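Local structure of sarcoplasmic calcium-binding proteins II, V, VI, and VII (Branchiostoma lanceolatum, 2SAS) at residues 121-129 and 141-149; 15-23 and 30-38. The protein binds calcium ions through EF-hand sites and seems to be more abundant in fast-contracting muscles, though no functional role has been established from this. All coordinates share one frame; numbering follows the deposited sequence.

Contact 1: 121-129 and 141-149. With CA (calcium ion), chain D.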
# COMPACT_ATOMS: atom_id res chain seq x y z
N ILE A 121 4.38 24.23 -3.66
CA ILE A 121 3.18 23.76 -4.38
C ILE A 121 3.51 22.31 -4.71
O ILE A 121 4.70 22.24 -5.06
CB ILE A 121 3.00 24.56 -5.73
CG1 ILE A 121 2.52 25.99 -5.36
CG2 ILE A 121 2.09 23.91 -6.79
CD1 ILE A 121 2.57 26.93 -6.59
N VAL A 122 2.66 21.32 -4.58
CA VAL A 122 3.15 20.00 -5.06
C VAL A 122 2.33 19.94 -6.39
O VAL A 122 1.08 20.00 -6.32
CB VAL A 122 3.12 18.78 -4.15
CG1 VAL A 122 3.01 19.11 -2.68
CG2 VAL A 122 2.22 17.66 -4.59
N ASP A 123 3.07 19.93 -7.49
CA ASP A 123 2.33 19.93 -8.77
C ASP A 123 2.00 18.47 -9.07
O ASP A 123 2.43 17.69 -8.19
CB ASP A 123 3.08 20.67 -9.86
CG ASP A 123 4.44 20.14 -10.13
OD1 ASP A 123 4.65 18.94 -10.20
OD2 ASP A 123 5.37 20.96 -10.27
N LEU A 124 1.35 18.24 -10.17
CA LEU A 124 0.94 16.91 -10.62
C LEU A 124 2.09 15.93 -10.77
O LEU A 124 1.96 14.75 -10.41
CB LEU A 124 0.18 17.12 -11.95
CG LEU A 124 -1.01 16.34 -12.39
CD1 LEU A 124 -0.96 16.19 -13.95
CD2 LEU A 124 -1.02 14.95 -11.80
N GLU A 125 3.21 16.32 -11.34
CA GLU A 125 4.34 15.41 -11.51
C GLU A 125 4.91 15.03 -10.15
O GLU A 125 5.25 13.86 -9.94
CB GLU A 125 5.38 15.91 -12.45
CG GLU A 125 6.89 15.80 -12.21
CD GLU A 125 7.52 17.13 -11.88
OE1 GLU A 125 7.21 18.02 -12.71
OE2 GLU A 125 8.22 17.34 -10.89
N GLU A 126 4.95 16.02 -9.26
CA GLU A 126 5.44 15.76 -7.88
C GLU A 126 4.50 14.79 -7.20
O GLU A 126 4.93 13.77 -6.61
CB GLU A 126 5.52 17.07 -7.08
CG GLU A 126 6.49 18.06 -7.76
CD GLU A 126 6.79 19.32 -7.12
OE1 GLU A 126 5.83 19.92 -6.58
OE2 GLU A 126 7.89 19.85 -7.04
N PHE A 127 3.19 15.04 -7.38
CA PHE A 127 2.17 14.16 -6.78
C PHE A 127 2.37 12.76 -7.33
O PHE A 127 2.36 11.78 -6.56
CB PHE A 127 0.76 14.76 -6.92
CG PHE A 127 -0.26 13.84 -6.29
CD1 PHE A 127 -0.33 13.82 -4.88
CD2 PHE A 127 -1.05 13.00 -7.06
CE1 PHE A 127 -1.18 12.94 -4.21
CE2 PHE A 127 -1.94 12.14 -6.43
CZ PHE A 127 -1.99 12.10 -5.00
N GLN A 128 2.45 12.64 -8.64
CA GLN A 128 2.65 11.33 -9.35
C GLN A 128 3.85 10.55 -8.78
O GLN A 128 3.90 9.33 -8.72
CB GLN A 128 2.87 11.64 -10.80
CG GLN A 128 2.88 10.66 -11.95
CD GLN A 128 2.49 11.50 -13.18
OE1 GLN A 128 1.34 11.55 -13.59
NE2 GLN A 128 3.50 12.25 -13.65
N ASN A 129 4.91 11.26 -8.43
CA ASN A 129 6.13 10.74 -7.85
C ASN A 129 5.82 10.33 -6.39
O ASN A 129 6.44 9.41 -5.83
CB ASN A 129 7.25 11.78 -7.90
CG ASN A 129 7.96 11.81 -9.25
OD1 ASN A 129 8.61 10.83 -9.62
ND2 ASN A 129 7.87 12.94 -9.94
N VAL A 141 -3.97 9.37 -11.94
CA VAL A 141 -3.34 10.39 -11.04
C VAL A 141 -4.01 11.73 -11.25
O VAL A 141 -4.38 12.36 -10.23
CB VAL A 141 -1.82 10.29 -11.02
CG1 VAL A 141 -1.24 11.13 -9.88
CG2 VAL A 141 -1.29 8.88 -10.85
N PRO A 142 -4.20 12.20 -12.47
CA PRO A 142 -4.89 13.46 -12.76
C PRO A 142 -6.24 13.55 -12.09
O PRO A 142 -6.60 14.66 -11.61
CB PRO A 142 -5.05 13.46 -14.31
CG PRO A 142 -3.91 12.60 -14.77
CD PRO A 142 -3.75 11.50 -13.72
N ALA A 143 -7.04 12.50 -12.00
CA ALA A 143 -8.33 12.57 -11.30
C ALA A 143 -8.15 12.69 -9.79
O ALA A 143 -8.99 13.27 -9.12
CB ALA A 143 -9.21 11.38 -11.58
N VAL A 144 -7.10 12.08 -9.23
CA VAL A 144 -6.87 12.19 -7.77
C VAL A 144 -6.40 13.61 -7.53
O VAL A 144 -6.76 14.27 -6.56
CB VAL A 144 -5.88 11.12 -7.26
CG1 VAL A 144 -5.40 11.45 -5.86
CG2 VAL A 144 -6.45 9.72 -7.36
N TYR A 145 -5.57 14.10 -8.44
CA TYR A 145 -5.08 15.50 -8.27
C TYR A 145 -6.20 16.51 -8.38
O TYR A 145 -6.15 17.59 -7.77
CB TYR A 145 -4.03 15.76 -9.35
CG TYR A 145 -3.29 17.04 -9.14
CD1 TYR A 145 -2.27 16.98 -8.17
CD2 TYR A 145 -3.52 18.24 -9.81
CE1 TYR A 145 -1.50 18.08 -7.88
CE2 TYR A 145 -2.72 19.38 -9.52
CZ TYR A 145 -1.74 19.27 -8.57
OH TYR A 145 -0.94 20.31 -8.20
N ASN A 146 -7.24 16.22 -9.15
CA ASN A 146 -8.37 17.15 -9.28
C ASN A 146 -9.24 17.18 -8.04
O ASN A 146 -9.89 18.20 -7.76
CB ASN A 146 -9.08 16.94 -10.63
CG ASN A 146 -8.36 17.80 -11.70
OD1 ASN A 146 -8.68 18.97 -11.94
ND2 ASN A 146 -7.32 17.25 -12.31
N VAL A 147 -9.28 16.10 -7.26
CA VAL A 147 -10.05 16.15 -5.99
C VAL A 147 -9.26 17.08 -5.07
O VAL A 147 -9.77 17.98 -4.38
CB VAL A 147 -10.24 14.75 -5.40
CG1 VAL A 147 -10.75 14.84 -3.95
CG2 VAL A 147 -11.12 13.86 -6.24
N ILE A 148 -7.92 16.91 -5.08
CA ILE A 148 -7.10 17.79 -4.23
C ILE A 148 -7.15 19.27 -4.59
O ILE A 148 -7.20 20.18 -3.72
CB ILE A 148 -5.61 17.32 -4.23
CG1 ILE A 148 -5.52 15.77 -4.06
CG2 ILE A 148 -4.84 18.10 -3.14
CD1 ILE A 148 -4.04 15.26 -3.95
N THR A 149 -7.05 19.58 -5.87
CA THR A 149 -7.05 20.99 -6.31
C THR A 149 -8.45 21.47 -6.55
O THR A 149 -8.67 22.64 -6.90
CB THR A 149 -6.16 21.19 -7.59
OG1 THR A 149 -6.87 20.43 -8.62
CG2 THR A 149 -4.71 20.78 -7.35
CA CA D . 6.83 21.85 -6.13

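Contact 2: 15-23 and 30-38. With CA (calcium ion), chain B.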
# COMPACT_ATOMS: atom_id res chain seq x y z
N ASP A 15 2.54 3.17 9.39
CA ASP A 15 3.32 2.46 8.41
C ASP A 15 4.13 3.22 7.39
O ASP A 15 5.22 2.74 7.05
CB ASP A 15 2.41 1.49 7.63
CG ASP A 15 2.01 0.24 8.37
OD1 ASP A 15 2.37 0.10 9.53
OD2 ASP A 15 1.34 -0.62 7.75
N PHE A 16 3.58 4.27 6.83
CA PHE A 16 4.19 5.06 5.76
C PHE A 16 4.81 6.33 6.26
O PHE A 16 5.78 6.84 5.69
CB PHE A 16 3.11 5.40 4.70
CG PHE A 16 2.80 4.19 3.88
CD1 PHE A 16 2.12 3.12 4.45
CD2 PHE A 16 3.26 4.14 2.57
CE1 PHE A 16 1.88 1.95 3.68
CE2 PHE A 16 3.02 3.00 1.79
CZ PHE A 16 2.38 1.91 2.37
N PHE A 17 4.29 6.90 7.30
CA PHE A 17 4.84 8.19 7.75
C PHE A 17 5.73 8.03 8.97
O PHE A 17 6.40 9.03 9.27
CB PHE A 17 3.73 9.16 8.03
CG PHE A 17 2.69 9.46 7.04
CD1 PHE A 17 2.84 9.12 5.67
CD2 PHE A 17 1.59 10.24 7.44
CE1 PHE A 17 1.87 9.49 4.75
CE2 PHE A 17 0.62 10.61 6.50
CZ PHE A 17 0.77 10.25 5.16
N LEU A 18 5.74 6.89 9.65
CA LEU A 18 6.59 6.86 10.87
C LEU A 18 7.49 5.64 11.01
O LEU A 18 8.66 5.90 11.37
CB LEU A 18 5.71 7.05 12.12
CG LEU A 18 5.17 8.43 12.42
CD1 LEU A 18 3.86 8.26 13.20
CD2 LEU A 18 6.14 9.27 13.25
N ASP A 19 6.96 4.48 10.77
CA ASP A 19 7.69 3.21 10.90
C ASP A 19 8.50 2.98 9.63
O ASP A 19 8.22 2.10 8.80
CB ASP A 19 6.75 2.07 11.30
CG ASP A 19 7.49 0.76 11.55
OD1 ASP A 19 8.65 0.83 12.04
OD2 ASP A 19 6.99 -0.34 11.27
N MET A 20 9.55 3.79 9.51
CA MET A 20 10.45 3.75 8.32
C MET A 20 11.12 2.39 8.13
O MET A 20 11.18 1.93 6.99
CB MET A 20 11.50 4.84 8.41
CG MET A 20 10.86 6.17 8.61
SD MET A 20 10.04 6.63 7.03
CE MET A 20 8.36 6.06 7.35
N ASN A 21 11.55 1.78 9.23
CA ASN A 21 12.21 0.49 9.17
C ASN A 21 11.26 -0.69 9.19
O ASN A 21 11.77 -1.82 9.34
CB ASN A 21 13.28 0.34 10.25
CG ASN A 21 12.72 0.41 11.65
OD1 ASN A 21 11.58 -0.02 11.89
ND2 ASN A 21 13.54 0.92 12.60
N HIS A 22 9.97 -0.48 9.17
CA HIS A 22 9.01 -1.59 9.13
C HIS A 22 9.02 -2.65 10.18
O HIS A 22 8.82 -3.85 9.85
CB HIS A 22 9.15 -2.23 7.67
CG HIS A 22 8.71 -1.13 6.72
ND1 HIS A 22 9.47 -0.48 5.78
CD2 HIS A 22 7.48 -0.51 6.75
CE1 HIS A 22 8.73 0.49 5.28
NE2 HIS A 22 7.52 0.50 5.83
N ASP A 23 9.16 -2.38 11.46
CA ASP A 23 9.15 -3.47 12.47
C ASP A 23 7.93 -3.48 13.34
O ASP A 23 7.84 -4.26 14.31
CB ASP A 23 10.50 -3.45 13.20
CG ASP A 23 10.67 -2.17 13.98
OD1 ASP A 23 9.80 -1.26 13.78
OD2 ASP A 23 11.60 -2.05 14.80
N ASP A 30 13.68 4.86 13.73
CA ASP A 30 12.76 5.16 12.61
C ASP A 30 13.10 6.61 12.16
O ASP A 30 13.24 6.82 10.96
CB ASP A 30 11.31 5.03 13.04
CG ASP A 30 10.92 3.57 13.17
OD1 ASP A 30 11.17 2.81 12.23
OD2 ASP A 30 10.39 3.23 14.25
N PHE A 31 13.22 7.47 13.13
CA PHE A 31 13.58 8.87 12.93
C PHE A 31 14.99 9.01 12.36
O PHE A 31 15.27 9.90 11.53
CB PHE A 31 13.34 9.67 14.24
CG PHE A 31 11.88 9.75 14.61
CD1 PHE A 31 11.21 8.68 15.16
CD2 PHE A 31 11.15 10.90 14.27
CE1 PHE A 31 9.84 8.72 15.43
CE2 PHE A 31 9.77 10.99 14.53
CZ PHE A 31 9.15 9.89 15.13
N GLU A 32 15.95 8.17 12.75
CA GLU A 32 17.31 8.21 12.20
C GLU A 32 17.20 7.86 10.71
O GLU A 32 17.94 8.37 9.85
CB GLU A 32 18.31 7.29 12.89
CG GLU A 32 18.71 7.49 14.37
CD GLU A 32 19.36 6.28 15.02
OE1 GLU A 32 18.93 5.14 14.90
OE2 GLU A 32 20.39 6.50 15.70
N ASP A 33 16.26 7.00 10.35
CA ASP A 33 16.00 6.54 8.98
C ASP A 33 15.41 7.66 8.13
O ASP A 33 15.47 7.70 6.88
CB ASP A 33 15.03 5.36 8.96
CG ASP A 33 15.58 3.99 9.20
OD1 ASP A 33 16.63 3.91 9.87
OD2 ASP A 33 14.96 2.97 8.79
N MET A 34 14.78 8.61 8.79
CA MET A 34 14.21 9.76 8.04
C MET A 34 15.39 10.62 7.57
O MET A 34 15.44 11.11 6.43
CB MET A 34 13.25 10.42 8.96
CG MET A 34 12.01 9.55 9.08
SD MET A 34 10.90 10.51 10.18
CE MET A 34 9.95 9.16 10.89
N MET A 35 16.34 10.78 8.48
CA MET A 35 17.57 11.53 8.35
C MET A 35 18.45 10.90 7.29
O MET A 35 18.97 11.60 6.41
CB MET A 35 18.33 11.63 9.68
CG MET A 35 17.81 12.77 10.50
SD MET A 35 17.96 14.34 9.58
CE MET A 35 19.78 14.33 9.40
N THR A 36 18.59 9.60 7.39
CA THR A 36 19.31 8.86 6.35
C THR A 36 18.66 9.14 5.00
O THR A 36 19.37 9.32 4.04
CB THR A 36 19.35 7.30 6.56
OG1 THR A 36 20.01 7.12 7.82
CG2 THR A 36 20.04 6.57 5.39
N ARG A 37 17.36 9.11 4.92
CA ARG A 37 16.60 9.34 3.65
C ARG A 37 17.00 10.73 3.12
O ARG A 37 17.42 10.84 1.96
CB ARG A 37 15.13 9.34 3.89
CG ARG A 37 14.17 8.39 3.23
CD ARG A 37 13.20 7.90 4.29
NE ARG A 37 11.96 7.42 3.83
CZ ARG A 37 11.62 6.36 3.10
NH1 ARG A 37 12.53 5.55 2.55
NH2 ARG A 37 10.32 6.09 2.87
N TYR A 38 16.87 11.69 4.03
CA TYR A 38 17.15 13.10 3.82
C TYR A 38 18.52 13.39 3.24
O TYR A 38 18.63 14.18 2.28
CB TYR A 38 16.94 13.91 5.08
CG TYR A 38 16.68 15.40 4.97
CD1 TYR A 38 15.59 15.93 4.27
CD2 TYR A 38 17.52 16.30 5.60
CE1 TYR A 38 15.34 17.29 4.22
CE2 TYR A 38 17.28 17.66 5.59
CZ TYR A 38 16.19 18.16 4.89
OH TYR A 38 15.98 19.53 4.82
CA CA B . 10.23 0.98 13.55

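Contact 1: 121-129 and 141-149
The ring of Phe-127 is a knob in a hole formed by Val-141, Val-144, Tyr-145 and Ile-148 of helix 141-149. CG1 of Val-141 meets the ring at its edge, 3.4 Å from CD2 of Phe-127, while Ile-148 CD1 makes a CH-pi contact over one face, 26° off the ring normal. With CG anti to the backbone N (chi1 -179°), Phe-127 reaches across to the second helix. A second CH-pi contact runs between Leu-124 and Tyr-145: CB of Leu-124 stands almost exactly above the ring, 4.2 Å from its centroid.

The polar link is a single hydrogen bond of 2.8 Å from Tyr-145 OH to Val-122 O, made in the carbonyl plane on a lone pair. It ties the phenol to the calcium loop, one residue after the ligand Ile-121.

On that loop, Asp-123 and Glu-126 form a capping box, each backbone N bonding to the other's carboxylate. Glu-126 also grips the calcium ion with both oxygens, OE1 at 2.2 Å, beside Ile-121 O; Asp-115, Ser-117 and Asp-119 complete the site. The axes of segments 124-129 and 141-149 approach to 10.1 Å, their directions 113° apart. One EF-hand's exiting helix thus packs against the next one's first helix, as in paired EF-hand domains.

Contact 2: 15-23 and 30-38
Met-20 lies across Met-34 at about a right angle, CG of Met-20 being 3.6 Å from CG of Met-34. CB of Met-20, which points toward helix 28-42, packs on CB of Asp-33, and bends at chi2 and chi3 bring the sulfur near NE of Arg-37. Deeper in, CD2 of Leu-18 touches CZ of Phe-31 at 3.6 Å, the two side chains running side by side in the same direction. The extended chain of Met-34 carries its CE to within 3.5 Å of Leu-18 O. Trp-62 meets the Phe-31 ring, and Arg-106 and Phe-109 of helix 103-114 touch Met-34, so Leu-18, Phe-31 and Met-34 are buried, whereas Met-20 lies nearer the surface.

Asp-30 joins the two segments through calcium. Both of its carboxylate oxygens bind the ion, each at 2.4 Å, and OD1 also accepts a hydrogen bond from Asn-21 N at an N-H...O angle of 169°; OD2 receives a further one from Gln-27 N. The 2.9 Å between Asn-21 OD1 and Asp-30 OD1 reflects two ligands crowding one metal. Asp-19 OD1 binds at 2.2 Å, its carboxylate turned 89° from that of Asp-30, while its OD2 accepts a hydrogen bond from Gly-24 N; Asn-21 and Asp-23 each add one OD1, and Ser-25 gives its backbone O. In Asn-21, CG sits between the backbone N and the carbonyl carbon (chi1 62°), which brings the amide up to the ion, where OD1 is the coordinating atom. An entering helix, a ligand-bearing loop ending in a bidentate acid, and an exiting helix make this an EF-hand, with aspartate as the last ligand.

How the contacts relate
Contact 2 comes first along the chain and is complete before contact 1 begins. Their centres are 24 Å apart, and the nearest atoms remain about 10 Å from each other, so the two do not touch. Contact 2 lies within EF-hand 1, between helices 4-18 and 28-42; contact 1 spans EF-hands 3 and 4, between helices 124-130 and 141-149. Each includes ligands of a different calcium ion. Helix 103-114 connects their surroundings: its residues touch Leu-18 and Met-34 in contact 2 and Val-122 in contact 1. This helix, within EF-hand 3, thus touches both EF-hand 1 and the calcium loop of its own hand, joining regions that hold separate calcium sites.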